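Local coordinates for protein lovastatin nonaketide synthase mokA (Monascus pilosus, PDB 6AD3) that builds the nonaketide backbone of lovastatin (monacolin K) as an iterative type I polyketide synthase, represented here by its condensation domain, at residues A[124-129]-A[220-225]; A[206-211]-A[460-465]; A[318-321]-A[326-329]. The protein carries 1 engineered substitution. One frame throughout, in Å; residues are numbered along the deposited sequence.

Interaction 1: A[124-129]-A[220-225]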
ATOM      1  N   ARG A 124     -14.784   5.242 -18.578  1.00 18.08           N
ATOM      2  CA  ARG A 124     -16.179   4.921 -18.808  1.00 19.61           C
ATOM      3  C   ARG A 124     -16.598   3.554 -18.265  1.00 20.88           C
ATOM      4  O   ARG A 124     -17.723   3.409 -17.739  1.00 18.19           O
ATOM      5  CB  ARG A 124     -16.466   4.960 -20.301  1.00 25.08           C
ATOM      6  CG  ARG A 124     -17.819   4.461 -20.695  1.00 33.36           C
ATOM      7  CD  ARG A 124     -18.146   4.944 -22.114  1.00 50.65           C
ATOM      8  NE  ARG A 124     -17.007   4.764 -23.026  1.00 56.49           N
ATOM      9  CZ  ARG A 124     -16.182   5.738 -23.445  1.00 51.88           C
ATOM     10  NH1 ARG A 124     -16.357   7.011 -23.077  1.00 47.53           N
ATOM     11  NH2 ARG A 124     -15.175   5.428 -24.245  1.00 31.91           N
ATOM     12  N   ARG A 125     -15.721   2.554 -18.385  1.00 17.13           N
ATOM     13  CA  ARG A 125     -16.055   1.181 -17.975  1.00 18.00           C
ATOM     14  C   ARG A 125     -16.382   1.048 -16.516  1.00 15.99           C
ATOM     15  O   ARG A 125     -17.190   0.170 -16.128  1.00 17.73           O
ATOM     16  CB  ARG A 125     -14.887   0.209 -18.314  1.00 22.85           C
ATOM     17  CG  ARG A 125     -15.027  -0.411 -19.697  1.00 28.32           C
ATOM     18  CD  ARG A 125     -13.725  -1.054 -20.150  1.00 26.41           C
ATOM     19  NE  ARG A 125     -13.319  -2.117 -19.240  1.00 25.87           N
ATOM     20  CZ  ARG A 125     -13.884  -3.319 -19.196  1.00 25.00           C
ATOM     21  NH1 ARG A 125     -14.831  -3.666 -20.094  1.00 21.07           N
ATOM     22  NH2 ARG A 125     -13.400  -4.210 -18.385  1.00 37.32           N
ATOM     23  N   HIS A 126     -15.628   1.760 -15.675  1.00 14.41           N
ATOM     24  CA  HIS A 126     -15.635   1.514 -14.238  1.00 14.57           C
ATOM     25  C   HIS A 126     -16.334   2.638 -13.485  1.00 15.38           C
ATOM     26  O   HIS A 126     -15.872   3.781 -13.462  1.00 15.65           O
ATOM     27  CB  HIS A 126     -14.201   1.357 -13.739  1.00 14.43           C
ATOM     28  CG  HIS A 126     -13.510   0.171 -14.309  1.00 14.16           C
ATOM     29  ND1 HIS A 126     -12.745   0.229 -15.460  1.00 18.54           N
ATOM     30  CD2 HIS A 126     -13.690  -1.138 -14.051  1.00 12.27           C
ATOM     31  CE1 HIS A 126     -12.355  -0.996 -15.779  1.00 13.07           C
ATOM     32  NE2 HIS A 126     -12.883  -1.833 -14.910  1.00 17.90           N
ATOM     33  N   GLU A 127     -17.388   2.268 -12.795  1.00 14.44           N
ATOM     34  CA  GLU A 127     -18.160   3.204 -12.015  1.00 14.19           C
ATOM     35  C   GLU A 127     -17.299   4.001 -11.046  1.00 14.81           C
ATOM     36  O   GLU A 127     -17.520   5.184 -10.860  1.00 13.99           O
ATOM     37  CB  GLU A 127     -19.250   2.465 -11.254  1.00 15.63           C
ATOM     38  CG  GLU A 127     -20.450   2.116 -12.095  1.00 17.38           C
ATOM     39  CD  GLU A 127     -21.486   1.303 -11.349  1.00 19.52           C
ATOM     40  OE1 GLU A 127     -21.443   1.222 -10.127  1.00 17.51           O
ATOM     41  OE2 GLU A 127     -22.462   0.923 -11.992  1.00 22.00           O
ATOM     42  N   ILE A 128     -16.325   3.348 -10.419  1.00 13.27           N
ATOM     43  CA  ILE A 128     -15.521   3.981  -9.370  1.00 12.65           C
ATOM     44  C   ILE A 128     -14.671   5.128  -9.956  1.00 14.28           C
ATOM     45  O   ILE A 128     -14.292   6.027  -9.245  1.00 14.41           O
ATOM     46  CB  ILE A 128     -14.645   2.931  -8.623  1.00 13.56           C
ATOM     47  CG1 ILE A 128     -13.973   3.534  -7.387  1.00 13.84           C
ATOM     48  CG2 ILE A 128     -13.579   2.346  -9.526  1.00 14.67           C
ATOM     49  CD1 ILE A 128     -14.940   4.095  -6.363  1.00 15.72           C
ATOM     50  N   PHE A 129     -14.513   5.152 -11.289  1.00 12.64           N
ATOM     51  CA  PHE A 129     -13.796   6.240 -11.942  1.00 13.66           C
ATOM     52  C   PHE A 129     -14.746   7.331 -12.412  1.00 13.65           C
ATOM     53  O   PHE A 129     -14.298   8.337 -13.017  1.00 16.62           O
ATOM     54  CB  PHE A 129     -12.954   5.722 -13.121  1.00 12.84           C
ATOM     55  CG  PHE A 129     -11.865   4.767 -12.717  1.00 12.21           C
ATOM     56  CD1 PHE A 129     -11.352   4.760 -11.419  1.00 13.21           C
ATOM     57  CD2 PHE A 129     -11.366   3.851 -13.633  1.00 12.70           C
ATOM     58  CE1 PHE A 129     -10.354   3.874 -11.056  1.00 13.94           C
ATOM     59  CE2 PHE A 129     -10.345   2.986 -13.281  1.00 13.84           C
ATOM     60  CZ  PHE A 129      -9.855   2.973 -11.999  1.00 12.84           C
ATOM     61  N   PHE A 220      -3.220  -0.173 -16.285  1.00 15.87           N
ATOM     62  CA  PHE A 220      -2.198  -0.351 -17.305  1.00 15.77           C
ATOM     63  C   PHE A 220      -2.612  -1.499 -18.222  1.00 15.10           C
ATOM     64  O   PHE A 220      -2.560  -1.387 -19.435  1.00 16.42           O
ATOM     65  CB  PHE A 220      -0.838  -0.666 -16.676  1.00 17.55           C
ATOM     66  CG  PHE A 220       0.013   0.549 -16.327  1.00 28.63           C
ATOM     67  CD1 PHE A 220      -0.202   1.276 -15.127  1.00 29.49           C
ATOM     68  CD2 PHE A 220       1.199   0.819 -17.046  1.00 30.48           C
ATOM     69  CE1 PHE A 220       0.709   2.291 -14.696  1.00 35.42           C
ATOM     70  CE2 PHE A 220       2.123   1.804 -16.578  1.00 31.94           C
ATOM     71  CZ  PHE A 220       1.969   2.414 -15.322  1.00 25.51           C
ATOM     72  N   VAL A 221      -2.993  -2.621 -17.636  1.00 14.40           N
ATOM     73  CA  VAL A 221      -3.354  -3.795 -18.412  1.00 16.68           C
ATOM     74  C   VAL A 221      -4.577  -3.573 -19.322  1.00 17.00           C
ATOM     75  O   VAL A 221      -4.581  -3.983 -20.476  1.00 17.13           O
ATOM     76  CB  VAL A 221      -3.529  -5.018 -17.458  1.00 15.91           C
ATOM     77  CG1 VAL A 221      -4.264  -6.138 -18.140  1.00 21.76           C
ATOM     78  CG2 VAL A 221      -2.182  -5.453 -16.966  1.00 17.57           C
ATOM     79  N   GLU A 222      -5.611  -2.900 -18.812  1.00 13.90           N
ATOM     80  CA  GLU A 222      -6.770  -2.582 -19.634  1.00 14.75           C
ATOM     81  C   GLU A 222      -6.419  -1.614 -20.740  1.00 14.78           C
ATOM     82  O   GLU A 222      -6.808  -1.821 -21.893  1.00 15.95           O
ATOM     83  CB  GLU A 222      -7.931  -2.061 -18.793  1.00 14.31           C
ATOM     84  CG  GLU A 222      -8.613  -3.153 -17.952  1.00 14.73           C
ATOM     85  CD  GLU A 222     -10.026  -2.778 -17.467  1.00 16.89           C
ATOM     86  OE1 GLU A 222     -10.656  -3.649 -16.862  1.00 19.38           O
ATOM     87  OE2 GLU A 222     -10.550  -1.706 -17.810  1.00 17.48           O
ATOM     88  N   ALA A 223      -5.636  -0.597 -20.412  1.00 15.26           N
ATOM     89  CA  ALA A 223      -5.260   0.421 -21.384  1.00 16.81           C
ATOM     90  C   ALA A 223      -4.372  -0.152 -22.502  1.00 17.27           C
ATOM     91  O   ALA A 223      -4.613   0.117 -23.678  1.00 17.10           O
ATOM     92  CB  ALA A 223      -4.539   1.562 -20.689  1.00 17.16           C
ATOM     93  N   SER A 224      -3.472  -1.049 -22.131  1.00 15.55           N
ATOM     94  CA  SER A 224      -2.615  -1.739 -23.084  1.00 17.19           C
ATOM     95  C   SER A 224      -3.450  -2.569 -24.051  1.00 18.84           C
ATOM     96  O   SER A 224      -3.219  -2.537 -25.284  1.00 18.29           O
ATOM     97  CB  SER A 224      -1.640  -2.662 -22.346  1.00 19.25           C
ATOM     98  OG  SER A 224      -0.816  -3.394 -23.266  1.00 18.87           O
ATOM     99  N   GLN A 225      -4.332  -3.391 -23.494  1.00 16.61           N
ATOM    100  CA  GLN A 225      -5.154  -4.262 -24.333  1.00 15.69           C
ATOM    101  C   GLN A 225      -6.015  -3.428 -25.265  1.00 17.95           C
ATOM    102  O   GLN A 225      -6.112  -3.720 -26.454  1.00 19.68           O
ATOM    103  CB  GLN A 225      -6.029  -5.158 -23.481  1.00 16.56           C
ATOM    104  CG  GLN A 225      -5.284  -6.288 -22.840  1.00 18.09           C
ATOM    105  CD  GLN A 225      -6.178  -7.131 -22.026  1.00 20.83           C
ATOM    106  OE1 GLN A 225      -6.682  -8.162 -22.498  1.00 22.58           O
ATOM    107  NE2 GLN A 225      -6.468  -6.667 -20.829  1.00 21.55           N
TER

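Interaction 2: A[206-211]-A[460-465]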
ATOM      1  N   TYR A 206      -4.055   8.936  -8.073  1.00 12.29           N
ATOM      2  CA  TYR A 206      -5.363   8.621  -7.521  1.00 12.11           C
ATOM      3  C   TYR A 206      -5.536   9.093  -6.104  1.00 13.71           C
ATOM      4  O   TYR A 206      -4.638   8.977  -5.251  1.00 13.67           O
ATOM      5  CB  TYR A 206      -5.690   7.128  -7.617  1.00 13.73           C
ATOM      6  CG  TYR A 206      -4.681   6.205  -6.966  1.00 12.91           C
ATOM      7  CD1 TYR A 206      -3.547   5.804  -7.645  1.00 12.50           C
ATOM      8  CD2 TYR A 206      -4.948   5.617  -5.715  1.00 12.86           C
ATOM      9  CE1 TYR A 206      -2.660   4.895  -7.072  1.00 12.20           C
ATOM     10  CE2 TYR A 206      -4.089   4.706  -5.156  1.00 14.18           C
ATOM     11  CZ  TYR A 206      -2.941   4.368  -5.813  1.00 13.62           C
ATOM     12  OH  TYR A 206      -2.084   3.470  -5.249  1.00 16.34           O
ATOM     13  N   HIS A 207      -6.730   9.638  -5.855  1.00 12.97           N
ATOM     14  CA  HIS A 207      -7.232   9.764  -4.509  1.00 13.46           C
ATOM     15  C   HIS A 207      -7.345   8.385  -3.901  1.00 12.13           C
ATOM     16  O   HIS A 207      -7.638   7.405  -4.593  1.00 13.03           O
ATOM     17  CB  HIS A 207      -8.576  10.482  -4.490  1.00 13.06           C
ATOM     18  CG  HIS A 207      -9.049  10.821  -3.112  1.00 14.73           C
ATOM     19  ND1 HIS A 207      -8.833  12.045  -2.512  1.00 18.13           N
ATOM     20  CD2 HIS A 207      -9.743  10.085  -2.224  1.00 13.63           C
ATOM     21  CE1 HIS A 207      -9.338  12.029  -1.300  1.00 13.53           C
ATOM     22  NE2 HIS A 207      -9.873  10.845  -1.089  1.00 18.48           N
ATOM     23  N   ARG A 208      -7.125   8.315  -2.584  1.00 11.68           N
ATOM     24  CA  ARG A 208      -7.218   7.055  -1.832  1.00 12.33           C
ATOM     25  C   ARG A 208      -8.498   6.284  -2.127  1.00 13.59           C
ATOM     26  O   ARG A 208      -8.471   5.075  -2.174  1.00 13.48           O
ATOM     27  CB  ARG A 208      -7.127   7.354  -0.350  1.00 14.46           C
ATOM     28  CG  ARG A 208      -7.400   6.191   0.614  1.00 14.52           C
ATOM     29  CD  ARG A 208      -6.265   5.219   0.697  1.00 13.22           C
ATOM     30  NE  ARG A 208      -6.132   4.387  -0.497  1.00 14.00           N
ATOM     31  CZ  ARG A 208      -5.130   3.549  -0.718  1.00 13.61           C
ATOM     32  NH1 ARG A 208      -4.152   3.440   0.150  1.00 13.34           N
ATOM     33  NH2 ARG A 208      -5.090   2.814  -1.819  1.00 12.33           N
ATOM     34  N   PHE A 209      -9.627   6.980  -2.237  1.00 12.23           N
ATOM     35  CA  PHE A 209     -10.884   6.310  -2.273  1.00 13.81           C
ATOM     36  C   PHE A 209     -11.120   5.471  -3.558  1.00 13.18           C
ATOM     37  O   PHE A 209     -12.075   4.671  -3.591  1.00 14.36           O
ATOM     38  CB  PHE A 209     -12.044   7.304  -2.149  1.00 14.96           C
ATOM     39  CG  PHE A 209     -12.171   7.984  -0.810  1.00 14.72           C
ATOM     40  CD1 PHE A 209     -11.391   7.621   0.266  1.00 16.40           C
ATOM     41  CD2 PHE A 209     -13.050   9.062  -0.665  1.00 16.30           C
ATOM     42  CE1 PHE A 209     -11.441   8.323   1.427  1.00 16.63           C
ATOM     43  CE2 PHE A 209     -13.098   9.763   0.515  1.00 18.52           C
ATOM     44  CZ  PHE A 209     -12.337   9.357   1.579  1.00 18.67           C
ATOM     45  N   VAL A 210     -10.347   5.708  -4.619  1.00 12.87           N
ATOM     46  CA  VAL A 210     -10.648   5.139  -5.958  1.00 12.65           C
ATOM     47  C   VAL A 210      -9.616   4.166  -6.490  1.00 13.10           C
ATOM     48  O   VAL A 210      -9.792   3.636  -7.578  1.00 13.78           O
ATOM     49  CB  VAL A 210     -10.950   6.207  -7.028  1.00 13.17           C
ATOM     50  CG1 VAL A 210     -12.134   7.079  -6.571  1.00 13.75           C
ATOM     51  CG2 VAL A 210      -9.718   7.086  -7.290  1.00 13.88           C
ATOM     52  N   GLY A 211      -8.542   3.948  -5.738  1.00 10.98           N
ATOM     53  CA  GLY A 211      -7.485   3.089  -6.220  1.00 11.72           C
ATOM     54  C   GLY A 211      -6.651   2.389  -5.192  1.00 12.40           C
ATOM     55  O   GLY A 211      -6.888   2.498  -3.983  1.00 11.95           O
ATOM     56  N   THR A 460       5.020   7.413  -5.332  1.00 14.59           N
ATOM     57  CA  THR A 460       4.795   8.200  -4.113  1.00 14.60           C
ATOM     58  C   THR A 460       3.383   7.875  -3.582  1.00 13.73           C
ATOM     59  O   THR A 460       2.390   8.477  -3.976  1.00 15.07           O
ATOM     60  CB  THR A 460       4.954   9.720  -4.384  1.00 15.17           C
ATOM     61  OG1 THR A 460       6.211   9.961  -5.039  1.00 15.74           O
ATOM     62  CG2 THR A 460       4.874  10.495  -3.125  1.00 16.32           C
ATOM     63  N   ARG A 461       3.326   6.912  -2.685  1.00 13.13           N
ATOM     64  CA  ARG A 461       2.092   6.532  -2.028  1.00 13.71           C
ATOM     65  C   ARG A 461       1.786   7.497  -0.882  1.00 15.45           C
ATOM     66  O   ARG A 461       2.687   8.193  -0.385  1.00 13.83           O
ATOM     67  CB  ARG A 461       2.245   5.120  -1.464  1.00 14.26           C
ATOM     68  CG  ARG A 461       2.412   4.069  -2.527  1.00 14.93           C
ATOM     69  CD  ARG A 461       2.578   2.681  -1.927  1.00 17.51           C
ATOM     70  NE  ARG A 461       1.367   2.252  -1.266  1.00 19.44           N
ATOM     71  CZ  ARG A 461       1.241   1.091  -0.626  1.00 22.96           C
ATOM     72  NH1 ARG A 461       2.248   0.241  -0.579  1.00 18.18           N
ATOM     73  NH2 ARG A 461       0.115   0.806  -0.010  1.00 22.12           N
ATOM     74  N   GLU A 462       0.534   7.513  -0.449  1.00 15.32           N
ATOM     75  CA  GLU A 462       0.099   8.330   0.662  1.00 13.85           C
ATOM     76  C   GLU A 462       0.983   8.123   1.861  1.00 14.25           C
ATOM     77  O   GLU A 462       1.476   7.030   2.087  1.00 13.09           O
ATOM     78  CB  GLU A 462      -1.349   7.993   1.059  1.00 13.56           C
ATOM     79  CG  GLU A 462      -1.531   6.543   1.525  1.00 14.76           C
ATOM     80  CD  GLU A 462      -2.909   6.241   2.066  1.00 18.37           C
ATOM     81  OE1 GLU A 462      -3.747   7.164   2.110  1.00 18.24           O
ATOM     82  OE2 GLU A 462      -3.191   5.052   2.338  1.00 14.70           O
ATOM     83  N   ARG A 463       1.061   9.152   2.702  1.00 12.39           N
ATOM     84  CA  ARG A 463       1.666   9.002   4.025  1.00 14.17           C
ATOM     85  C   ARG A 463       0.785   8.119   4.881  1.00 15.06           C
ATOM     86  O   ARG A 463      -0.414   7.984   4.619  1.00 14.75           O
ATOM     87  CB  ARG A 463       1.829  10.356   4.713  1.00 14.99           C
ATOM     88  CG  ARG A 463       2.803  11.275   4.003  1.00 14.78           C
ATOM     89  CD  ARG A 463       3.044  12.549   4.814  1.00 15.60           C
ATOM     90  NE  ARG A 463       3.833  13.527   4.072  1.00 17.90           N
ATOM     91  CZ  ARG A 463       4.047  14.781   4.486  1.00 19.95           C
ATOM     92  NH1 ARG A 463       3.615  15.198   5.683  1.00 19.39           N
ATOM     93  NH2 ARG A 463       4.809  15.584   3.763  1.00 21.95           N
ATOM     94  N   THR A 464       1.430   7.460   5.844  1.00 14.72           N
ATOM     95  CA  THR A 464       0.760   6.615   6.812  1.00 14.55           C
ATOM     96  C   THR A 464       1.388   6.891   8.178  1.00 12.82           C
ATOM     97  O   THR A 464       2.442   7.519   8.253  1.00 12.50           O
ATOM     98  CB  THR A 464       0.894   5.118   6.460  1.00 11.94           C
ATOM     99  OG1 THR A 464       2.225   4.686   6.700  1.00 12.51           O
ATOM    100  CG2 THR A 464       0.557   4.855   5.039  1.00 13.89           C
ATOM    101  N   PRO A 465       0.742   6.436   9.257  1.00 12.73           N
ATOM    102  CA  PRO A 465       1.220   6.785  10.587  1.00 14.43           C
ATOM    103  C   PRO A 465       2.327   5.878  11.103  1.00 14.86           C
ATOM    104  O   PRO A 465       2.834   6.091  12.221  1.00 14.89           O
ATOM    105  CB  PRO A 465      -0.028   6.618  11.457  1.00 15.66           C
ATOM    106  CG  PRO A 465      -0.795   5.582  10.761  1.00 15.45           C
ATOM    107  CD  PRO A 465      -0.617   5.896   9.308  1.00 14.48           C
TER
HETATM  108  O   HOH W   1      -3.027   0.832  -0.781  1.00 21.73           O

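Interaction 3: A[318-321]-A[326-329]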
ATOM      1  N   GLU A 318      15.581 -20.487  -3.125  1.00 20.53           N
ATOM      2  CA  GLU A 318      15.977 -21.898  -2.884  1.00 20.68           C
ATOM      3  C   GLU A 318      15.622 -22.344  -1.482  1.00 20.23           C
ATOM      4  O   GLU A 318      15.047 -23.415  -1.290  1.00 21.83           O
ATOM      5  CB  GLU A 318      17.479 -22.112  -3.140  1.00 23.75           C
ATOM      6  CG  GLU A 318      17.861 -21.815  -4.569  1.00 29.78           C
ATOM      7  CD  GLU A 318      16.998 -22.582  -5.571  1.00 35.73           C
ATOM      8  OE1 GLU A 318      16.056 -21.982  -6.174  1.00 48.84           O
ATOM      9  OE2 GLU A 318      17.181 -23.797  -5.649  1.00 38.97           O
ATOM     10  N   ARG A 319      16.061 -21.579  -0.485  1.00 19.18           N
ATOM     11  CA  ARG A 319      15.881 -21.961   0.913  1.00 22.16           C
ATOM     12  C   ARG A 319      14.373 -21.878   1.323  1.00 18.46           C
ATOM     13  O   ARG A 319      13.910 -22.704   2.063  1.00 17.80           O
ATOM     14  CB  ARG A 319      16.769 -21.097   1.853  1.00 24.12           C
ATOM     15  CG  ARG A 319      18.312 -21.111   1.582  1.00 28.23           C
ATOM     16  CD  ARG A 319      18.914 -22.430   1.105  1.00 33.05           C
ATOM     17  NE  ARG A 319      19.044 -23.422   2.188  1.00 35.04           N
ATOM     18  CZ  ARG A 319      20.129 -23.607   2.931  1.00 30.85           C
ATOM     19  NH1 ARG A 319      21.242 -22.872   2.757  1.00 26.78           N
ATOM     20  NH2 ARG A 319      20.064 -24.460   3.936  1.00 32.71           N
ATOM     21  N   SER A 320      13.627 -20.940   0.748  1.00 18.66           N
ATOM     22  CA  SER A 320      12.182 -20.886   0.935  1.00 21.43           C
ATOM     23  C   SER A 320      11.506 -22.189   0.456  1.00 20.24           C
ATOM     24  O   SER A 320      10.813 -22.873   1.218  1.00 22.32           O
ATOM     25  CB  SER A 320      11.605 -19.668   0.218  1.00 20.26           C
ATOM     26  OG  SER A 320      12.070 -18.498   0.880  1.00 18.89           O
ATOM     27  N   ARG A 321      11.829 -22.596  -0.752  1.00 20.35           N
ATOM     28  CA  ARG A 321      11.252 -23.805  -1.282  1.00 25.85           C
ATOM     29  C   ARG A 321      11.603 -24.966  -0.391  1.00 24.30           C
ATOM     30  O   ARG A 321      10.776 -25.805  -0.121  1.00 24.79           O
ATOM     31  CB  ARG A 321      11.696 -24.068  -2.725  1.00 27.69           C
ATOM     32  CG  ARG A 321      11.068 -25.354  -3.281  1.00 36.43           C
ATOM     33  CD  ARG A 321      11.672 -25.794  -4.604  1.00 33.00           C
ATOM     34  NE  ARG A 321      12.244 -24.660  -5.268  1.00 45.68           N
ATOM     35  CZ  ARG A 321      13.539 -24.404  -5.334  1.00 41.23           C
ATOM     36  NH1 ARG A 321      14.426 -25.345  -5.019  1.00 38.17           N
ATOM     37  NH2 ARG A 321      13.940 -23.263  -5.875  1.00 45.59           N
ATOM     38  N   THR A 326       7.297 -19.545   1.187  1.00 21.75           N
ATOM     39  CA  THR A 326       7.428 -18.659   0.036  1.00 19.45           C
ATOM     40  C   THR A 326       8.504 -17.601   0.307  1.00 18.28           C
ATOM     41  O   THR A 326       8.763 -17.266   1.442  1.00 17.77           O
ATOM     42  CB  THR A 326       6.114 -17.912  -0.242  1.00 21.13           C
ATOM     43  OG1 THR A 326       5.841 -17.039   0.848  1.00 18.67           O
ATOM     44  CG2 THR A 326       4.938 -18.887  -0.403  1.00 22.10           C
ATOM     45  N   PRO A 327       9.056 -17.000  -0.755  1.00 18.77           N
ATOM     46  CA  PRO A 327      10.003 -15.905  -0.548  1.00 17.58           C
ATOM     47  C   PRO A 327       9.376 -14.782   0.298  1.00 16.37           C
ATOM     48  O   PRO A 327      10.033 -14.233   1.158  1.00 15.86           O
ATOM     49  CB  PRO A 327      10.285 -15.424  -1.976  1.00 19.70           C
ATOM     50  CG  PRO A 327      10.217 -16.711  -2.775  1.00 19.40           C
ATOM     51  CD  PRO A 327       9.059 -17.478  -2.152  1.00 19.56           C
ATOM     52  N   MET A 328       8.115 -14.458   0.062  1.00 16.16           N
ATOM     53  CA  MET A 328       7.455 -13.436   0.895  1.00 16.73           C
ATOM     54  C   MET A 328       7.606 -13.725   2.371  1.00 18.17           C
ATOM     55  O   MET A 328       7.974 -12.841   3.153  1.00 16.72           O
ATOM     56  CB  MET A 328       5.970 -13.312   0.578  1.00 17.52           C
ATOM     57  CG  MET A 328       5.315 -12.149   1.341  1.00 18.17           C
ATOM     58  SD  MET A 328       4.718 -12.589   3.004  1.00 22.15           S
ATOM     59  CE  MET A 328       3.028 -13.059   2.636  1.00 24.17           C
ATOM     60  N   GLN A 329       7.414 -14.982   2.748  1.00 16.46           N
ATOM     61  CA  GLN A 329       7.485 -15.345   4.146  1.00 16.70           C
ATOM     62  C   GLN A 329       8.893 -15.245   4.692  1.00 17.06           C
ATOM     63  O   GLN A 329       9.075 -14.870   5.828  1.00 15.15           O
ATOM     64  CB  GLN A 329       6.925 -16.723   4.365  1.00 16.72           C
ATOM     65  CG  GLN A 329       5.430 -16.781   4.135  1.00 18.26           C
ATOM     66  CD  GLN A 329       4.930 -18.174   3.729  1.00 20.45           C
ATOM     67  OE1 GLN A 329       5.707 -19.114   3.547  1.00 20.63           O
ATOM     68  NE2 GLN A 329       3.652 -18.249   3.428  1.00 20.14           N
TER

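Interaction 1: A[124-129]-A[220-225]
Arg125 meets Glu222 in a salt bridge, with the two side chains approaching from opposite directions. The sound bond runs from Arg125 NH2 to Glu222 OE1, 3.2 Å long and nearly straight at 169°. A companion joins Arg125 NE to Glu222 OE2 at 3.1 Å, although the position of that oxygen is less certain. The acid lies at the edge of the guanidinium, close to its plane, yet the carboxylate is turned by 64°, so the NH2 group arrives above the plane of the acid rather than within it. This is a twisted pairing, not the flat, coplanar fork. His126 adds its imidazole edge to the same acid: Glu222 OE1 lies in the plane of the ring, 3.5 Å from His126 NE2.

Behind these groups stands a second shell. Glu222 reaches out on an extended chain, long enough to carry its charge from one helix to the end of the other. Arg125 suits the opposite place because it can divide its donors: NH1 turns to the backbone oxygen of Asp233 while NE and NH2 face the acid, and the bend at chi3 (61°) swings the guanidinium into position. The ring of His126 is set by ND1, which bonds to Val122 O, one turn back in the helix that ends here, leaving the NE2 edge toward Glu222. Since the acid is buried, the charge of Arg125 probably stabilises it. Gln238 bonds to both Arg125 O and Glu127 N just where the chain leaves the helix. The contact thus joins the C-terminal end of helix 112-125 to the middle of helix 213-227, whose Phe220 packs against strand 100-107 on Met104 and Met106.

Interaction 2: A[206-211]-A[460-465]
Arg208 grips Glu462 across two loops. It stands where the HHxxxDG signature of condensation domains has its second histidine, right after His207. Tyr206, the first residue of segment 206-211, closes a strand and sets its ring edge toward Arg208 NH2. His207 follows, its NE2 3.5 Å above the centre of the Phe209 ring. Arg208 then does the reaching: with CG anti to the backbone N (chi1 172°) and bends at the next two torsions, its NH1 meets Glu462 OE2 at 2.9 Å in a salt bridge, coming from above a carboxylate plane turned 81° from the guanidinium. NH2 serves the home loop instead, bonding to Gly211 O at 2.8 Å. The bonds from NH1 and NH2 to separate acceptors fix the rotation of the guanidinium, and Phe368 makes a cation-pi contact with it. A water accepts from Arg208 NH1 and, weakly, from Arg461 NH2, lying between two like charges; Arg461 also pairs with Asp438. The contact joins the loop between strand 199-206 and helix 213-227 to the loop linking strand 453-460, at the edge of the five-stranded sheet, with strand 468-473 of the six-stranded one.

Interaction 3: A[318-321]-A[326-329]
Thr326 N donates to Gln329 OE1 at 2.9 Å and 165°, one half of a capping box at the start of helix 327-343. The reciprocal bond runs from Gln329 N to Thr326 OG1, 3.2 Å long, so side chain and backbone of each residue answer those of the other. Threonine is apt at an N-cap, since its short hydroxyl can turn back to an amide that has no carbonyl one turn earlier in the helix; OG1 sits between the backbone N and the carbonyl carbon (chi1 65°), which turns it toward the amide of Gln329. Gln329, three residues on, has a side chain long enough to bring its amide oxygen back to the cap. The donor approaches that oxygen from above the carbonyl plane, not along a lone pair. Pro327 fits the first turn, where a missing N-H costs no helical bond.

This helix start rests against Ser320 of the preceding helix, 310-322, the two being consecutive helices joined by a short loop. Across it there is close van der Waals packing but no hydrogen bond: Ser320 CB lies 4.1 Å from Pro327 CD, and a side chain as small as serine's is consistent with so close an approach. Ser320 does not spend its hydroxyl on the neighbour, for OG bonds to Ile316 O within its own helix. On another side of that helix, Arg321 and Glu318 form a salt bridge, with Arg321 NH1 donating to Glu318 OE2 at 3.2 Å. In the first turn of helix 327-343, Met328 packs on strand 435-440, at Phe437 and Tyr439, and Gln329 touches helix 386-401. At the contact itself, Ser320 OG lies equally near Thr326 O and Pro327 CA, 3.6 Å from each.

How the interactions relate
Interactions 1 and 2 are neighbours, centres 19 Å apart, and touch where Phe129 CE1 packs 3.5 Å from Val210 O. Their segments alternate along the chain: 124-129, 206-211, 220-225, then 460-465. Helix 213-227 follows the loop of interaction 2 and carries one side of interaction 1, so the two contacts brace consecutive parts of the chain. Interaction 3 lies within the span between 206-211 and 460-465 but belongs to helices beside the six-stranded sheet, its centre 34 Å from interaction 1 and 30 Å from interaction 2. Interaction 2, closest to the centre of the molecule, lies where the chain passes from the five-stranded to the six-stranded sheet, while interactions 1 and 3 lie farther out.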